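24-sterol C-methyltransferase (Haloferax volcanii, PDB 6F5Z) binds S-adenosyl-L-homocysteine and is probably an S-adenosylmethionine-dependent methyltransferase working as a holoenzyme with the activator Trm112. Local coordinates at residues 113-123 with 160-171. Numbering follows the deposited sequence. Where two conformers were deposited one is given.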
loop_
_atom_site.group_PDB
_atom_site.type_symbol
_atom_site.label_atom_id
_atom_site.label_comp_id
_atom_site.label_asym_id
_atom_site.label_seq_id
_atom_site.Cartn_x
_atom_site.Cartn_y
_atom_site.Cartn_z
ATOM N N PHE B 113 -3.097 17.756 -4.921
ATOM C CA PHE B 113 -2.384 17.377 -6.133
ATOM C C PHE B 113 -3.041 17.836 -7.425
ATOM O O PHE B 113 -2.327 18.226 -8.353
ATOM C CB PHE B 113 -2.132 15.864 -6.169
ATOM C CG PHE B 113 -1.500 15.367 -7.444
ATOM C CD1 PHE B 113 -0.131 15.467 -7.638
ATOM C CD2 PHE B 113 -2.288 14.866 -8.479
ATOM C CE1 PHE B 113 0.442 15.024 -8.842
ATOM C CE2 PHE B 113 -1.716 14.453 -9.690
ATOM C CZ PHE B 113 -0.364 14.524 -9.851
ATOM N N TYR B 114 -4.360 17.793 -7.450
ATOM C CA TYR B 114 -5.105 18.089 -8.662
ATOM C C TYR B 114 -5.121 19.585 -8.979
ATOM O O TYR B 114 -5.664 19.953 -10.025
ATOM C CB TYR B 114 -6.485 17.476 -8.593
ATOM C CG TYR B 114 -7.233 17.805 -7.323
ATOM C CD1 TYR B 114 -7.932 19.001 -7.194
ATOM C CD2 TYR B 114 -7.311 16.890 -6.274
ATOM C CE1 TYR B 114 -8.675 19.293 -6.057
ATOM C CE2 TYR B 114 -8.029 17.181 -5.112
ATOM C CZ TYR B 114 -8.730 18.376 -5.012
ATOM O OH TYR B 114 -9.512 18.652 -3.906
ATOM N N TYR B 115 -4.502 20.437 -8.144
ATOM C CA TYR B 115 -4.373 21.851 -8.507
ATOM C C TYR B 115 -3.032 22.077 -9.231
ATOM O O TYR B 115 -2.778 23.196 -9.707
ATOM C CB TYR B 115 -4.401 22.737 -7.244
ATOM C CG TYR B 115 -5.697 22.686 -6.475
ATOM C CD1 TYR B 115 -6.860 23.268 -6.983
ATOM C CD2 TYR B 115 -5.758 22.104 -5.213
ATOM C CE1 TYR B 115 -8.049 23.259 -6.255
ATOM C CE2 TYR B 115 -6.955 22.036 -4.506
ATOM C CZ TYR B 115 -8.096 22.623 -5.024
ATOM O OH TYR B 115 -9.272 22.599 -4.301
ATOM N N ALA B 116 -2.140 21.057 -9.298
ATOM C CA ALA B 116 -0.840 21.243 -9.968
ATOM C C ALA B 116 -1.064 21.716 -11.398
ATOM O O ALA B 116 -1.949 21.180 -12.067
ATOM C CB ALA B 116 -0.047 19.945 -9.988
ATOM N N ALA B 117 -0.244 22.677 -11.866
ATOM C CA ALA B 117 -0.349 23.192 -13.246
ATOM C C ALA B 117 0.029 22.127 -14.267
ATOM O O ALA B 117 -0.546 22.080 -15.361
ATOM C CB ALA B 117 0.542 24.431 -13.412
ATOM N N ASP B 118 1.001 21.265 -13.917
ATOM C CA ASP B 118 1.466 20.243 -14.841
ATOM C C ASP B 118 1.626 18.992 -13.977
ATOM O O ASP B 118 2.704 18.707 -13.462
ATOM C CB ASP B 118 2.787 20.719 -15.459
ATOM C CG ASP B 118 3.463 19.795 -16.455
ATOM O OD1 ASP B 118 3.013 18.651 -16.609
ATOM O OD2 ASP B 118 4.481 20.211 -17.047
ATOM N N PRO B 119 0.503 18.299 -13.712
ATOM C CA PRO B 119 0.543 17.164 -12.775
ATOM C C PRO B 119 1.539 16.069 -13.138
ATOM O O PRO B 119 2.154 15.451 -12.248
ATOM C CB PRO B 119 -0.909 16.663 -12.764
ATOM C CG PRO B 119 -1.508 17.175 -14.064
ATOM C CD PRO B 119 -0.864 18.536 -14.211
ATOM N N HIS B 120 1.713 15.799 -14.447
ATOM C CA HIS B 120 2.694 14.790 -14.841
ATOM C C HIS B 120 4.120 15.248 -14.427
ATOM O O HIS B 120 4.905 14.433 -13.932
ATOM C CB HIS B 120 2.579 14.531 -16.353
ATOM C CG HIS B 120 1.365 13.716 -16.693
ATOM N ND1 HIS B 120 0.283 14.240 -17.395
ATOM C CD2 HIS B 120 1.118 12.412 -16.421
ATOM C CE1 HIS B 120 -0.572 13.228 -17.534
ATOM N NE2 HIS B 120 -0.108 12.112 -16.946
ATOM N N HIS B 121 4.441 16.547 -14.594
ATOM C CA HIS B 121 5.764 17.043 -14.190
ATOM C C HIS B 121 5.907 17.008 -12.664
ATOM O O HIS B 121 6.964 16.660 -12.149
ATOM C CB HIS B 121 6.041 18.440 -14.745
ATOM C CG HIS B 121 7.387 18.974 -14.363
ATOM N ND1 HIS B 121 8.557 18.339 -14.755
ATOM C CD2 HIS B 121 7.707 20.007 -13.552
ATOM C CE1 HIS B 121 9.543 19.041 -14.211
ATOM N NE2 HIS B 121 9.079 20.045 -13.479
ATOM N N THR B 122 4.817 17.301 -11.948
ATOM C CA THR B 122 4.886 17.208 -10.470
ATOM C C THR B 122 5.212 15.756 -10.077
ATOM O O THR B 122 6.021 15.553 -9.179
ATOM C CB THR B 122 3.588 17.715 -9.848
ATOM O OG1 THR B 122 3.503 19.129 -10.123
ATOM C CG2 THR B 122 3.554 17.495 -8.329
ATOM N N LEU B 123 4.588 14.744 -10.723
ATOM C CA LEU B 123 4.921 13.361 -10.384
ATOM C C LEU B 123 6.399 13.031 -10.640
ATOM O O LEU B 123 7.019 12.308 -9.885
ATOM C CB LEU B 123 4.028 12.383 -11.139
ATOM C CG LEU B 123 2.572 12.396 -10.700
ATOM C CD1 LEU B 123 1.686 11.646 -11.681
ATOM C CD2 LEU B 123 2.409 11.819 -9.271
ATOM N N MET B 160 -8.183 22.626 -12.662
ATOM C CA MET B 160 -7.997 21.381 -11.913
ATOM C C MET B 160 -7.835 20.164 -12.854
ATOM O O MET B 160 -8.443 20.136 -13.938
ATOM C CB MET B 160 -9.216 21.179 -10.996
ATOM C CG MET B 160 -9.445 22.359 -10.042
ATOM S SD MET B 160 -11.121 22.360 -9.349
ATOM C CE MET B 160 -10.974 21.016 -8.169
ATOM N N THR B 161 -7.089 19.135 -12.417
ATOM C CA THR B 161 -6.920 17.916 -13.184
ATOM C C THR B 161 -7.869 16.874 -12.600
ATOM O O THR B 161 -7.802 16.558 -11.407
ATOM C CB THR B 161 -5.452 17.488 -13.169
ATOM O OG1 THR B 161 -4.726 18.432 -13.966
ATOM C CG2 THR B 161 -5.244 16.081 -13.764
ATOM N N ARG B 162 -8.743 16.334 -13.445
ATOM C CA ARG B 162 -9.745 15.369 -13.012
ATOM C C ARG B 162 -9.387 14.036 -13.624
ATOM O O ARG B 162 -9.590 13.818 -14.814
ATOM C CB ARG B 162 -11.152 15.810 -13.444
ATOM C CG ARG B 162 -12.219 15.121 -12.594
ATOM C CD ARG B 162 -13.589 15.725 -12.881
ATOM N NE ARG B 162 -14.221 15.026 -13.999
ATOM C CZ ARG B 162 -15.198 15.526 -14.747
ATOM N NH1 ARG B 162 -15.736 14.800 -15.714
ATOM N NH2 ARG B 162 -15.624 16.766 -14.554
ATOM N N TRP B 163 -8.766 13.158 -12.836
ATOM C CA TRP B 163 -8.365 11.862 -13.345
ATOM C C TRP B 163 -9.182 10.766 -12.722
ATOM O O TRP B 163 -9.600 10.889 -11.564
ATOM C CB TRP B 163 -6.895 11.565 -13.017
ATOM C CG TRP B 163 -5.874 12.241 -13.885
ATOM C CD1 TRP B 163 -6.068 12.843 -15.107
ATOM C CD2 TRP B 163 -4.488 12.390 -13.577
ATOM N NE1 TRP B 163 -4.877 13.372 -15.566
ATOM C CE2 TRP B 163 -3.884 13.086 -14.647
ATOM C CE3 TRP B 163 -3.700 12.022 -12.475
ATOM C CZ2 TRP B 163 -2.513 13.420 -14.635
ATOM C CZ3 TRP B 163 -2.352 12.320 -12.477
ATOM C CH2 TRP B 163 -1.771 13.020 -13.544
ATOM N N SER B 164 -9.349 9.658 -13.465
ATOM C CA SER B 164 -9.981 8.464 -12.882
ATOM C C SER B 164 -8.962 7.672 -12.020
ATOM O O SER B 164 -7.765 7.939 -12.070
ATOM C CB SER B 164 -10.463 7.529 -13.991
ATOM O OG SER B 164 -9.312 7.130 -14.710
ATOM N N HIS B 165 -9.426 6.639 -11.314
ATOM C CA HIS B 165 -8.502 5.771 -10.567
ATOM C C HIS B 165 -7.429 5.245 -11.560
ATOM O O HIS B 165 -6.224 5.275 -11.270
ATOM C CB HIS B 165 -9.249 4.555 -10.005
ATOM C CG HIS B 165 -10.122 4.820 -8.820
ATOM N ND1 HIS B 165 -10.230 3.874 -7.793
ATOM C CD2 HIS B 165 -10.864 5.897 -8.489
ATOM C CE1 HIS B 165 -11.091 4.384 -6.917
ATOM N NE2 HIS B 165 -11.528 5.581 -7.299
ATOM N N ALA B 166 -7.876 4.760 -12.744
ATOM C CA ALA B 166 -6.922 4.216 -13.736
ATOM C C ALA B 166 -5.934 5.260 -14.226
ATOM O O ALA B 166 -4.738 4.978 -14.391
ATOM C CB ALA B 166 -7.675 3.579 -14.906
ATOM N N GLU B 167 -6.409 6.481 -14.452
ATOM C CA GLU B 167 -5.499 7.540 -14.900
ATOM C C GLU B 167 -4.431 7.882 -13.868
ATOM O O GLU B 167 -3.291 8.204 -14.233
ATOM C CB GLU B 167 -6.275 8.786 -15.307
ATOM C CG GLU B 167 -6.926 8.605 -16.681
ATOM C CD GLU B 167 -7.964 9.652 -17.040
ATOM O OE1 GLU B 167 -8.676 10.144 -16.136
ATOM O OE2 GLU B 167 -8.105 9.934 -18.252
ATOM N N TYR B 168 -4.778 7.824 -12.556
ATOM C CA TYR B 168 -3.767 8.065 -11.520
ATOM C C TYR B 168 -2.731 6.930 -11.571
ATOM O O TYR B 168 -1.543 7.208 -11.514
ATOM C CB TYR B 168 -4.413 8.059 -10.120
ATOM C CG TYR B 168 -4.812 9.450 -9.689
ATOM C CD1 TYR B 168 -3.887 10.310 -9.095
ATOM C CD2 TYR B 168 -6.111 9.931 -9.897
ATOM C CE1 TYR B 168 -4.229 11.616 -8.746
ATOM C CE2 TYR B 168 -6.470 11.229 -9.511
ATOM C CZ TYR B 168 -5.516 12.079 -8.977
ATOM O OH TYR B 168 -5.831 13.371 -8.653
ATOM N N ARG B 169 -3.158 5.669 -11.763
ATOM C CA ARG B 169 -2.168 4.576 -11.807
ATOM C C ARG B 169 -1.259 4.733 -13.032
ATOM O O ARG B 169 -0.035 4.575 -12.921
ATOM C CB ARG B 169 -2.859 3.197 -11.831
ATOM C CG ARG B 169 -3.757 2.954 -10.622
ATOM C CD ARG B 169 -4.140 1.476 -10.409
ATOM N NE ARG B 169 -4.732 0.859 -11.599
ATOM C CZ ARG B 169 -6.022 0.949 -11.919
ATOM N NH1 ARG B 169 -6.850 1.698 -11.187
ATOM N NH2 ARG B 169 -6.495 0.314 -12.988
ATOM N N GLU B 170 -1.870 5.051 -14.191
ATOM C CA GLU B 170 -1.100 5.215 -15.413
ATOM C C GLU B 170 -0.120 6.372 -15.287
ATOM O O GLU B 170 1.031 6.246 -15.699
ATOM C CB GLU B 170 -2.049 5.454 -16.601
ATOM C CG GLU B 170 -2.951 4.262 -16.925
ATOM C CD GLU B 170 -4.215 4.547 -17.732
ATOM O OE1 GLU B 170 -4.399 5.696 -18.195
ATOM O OE2 GLU B 170 -5.034 3.614 -17.892
ATOM N N ALA B 171 -0.560 7.512 -14.700
ATOM C CA ALA B 171 0.330 8.675 -14.582
ATOM C C ALA B 171 1.488 8.348 -13.635
ATOM O O ALA B 171 2.611 8.798 -13.866
ATOM C CB ALA B 171 -0.446 9.859 -14.027
HETATM O O HOH W 1 -4.398 20.994 -13.299
#
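In this Rossmann-like methyltransferase fold, the 3-10 turn and helix start that follow strand 104-110 pack against the loop and first turns of helix 165-174; Y115, at one end of the contact, lines the S-adenosyl-L-homocysteine pocket. One backbone hydrogen bond joins the segments: T161 N donates to Y114 O at 2.9 Å, nearly straight (161°) and in the carbonyl plane. M160 CA adds a weaker CA-H...O contact to Y114 O (3.3 Å). A water links the two segments a little further along, accepting from T161 OG1 and donating to A116 O. W163 is the central wedge. Its CZ3 corner meets the edge of F113 at CE2 (3.6 Å), and its CH2 lies 3.8 Å from P119 CB. W163 CZ2 sits over one face of H120, 3.5 Å from H120 CE1, with the ring planes turned by 45°. F113, with CG anti to the backbone N (chi1 175°), reaches W163 and also lays CD2 3.8 Å from Y168 CE1, at the edge of the Y168 ring. A171 CB closes the far end against L123 CD1 (3.6 Å). On the ligand side, in the conformer given, M160 CE approaches Y114 CE1 and CG lies alongside Y115; Y114 OH is hydrogen-bonded to E111. The capping box of S164 and E167 fixes the start of helix 165-174. The interface is thus mainly apolar and aromatic, its direct and water-mediated polar links lying at the end that carries Y115.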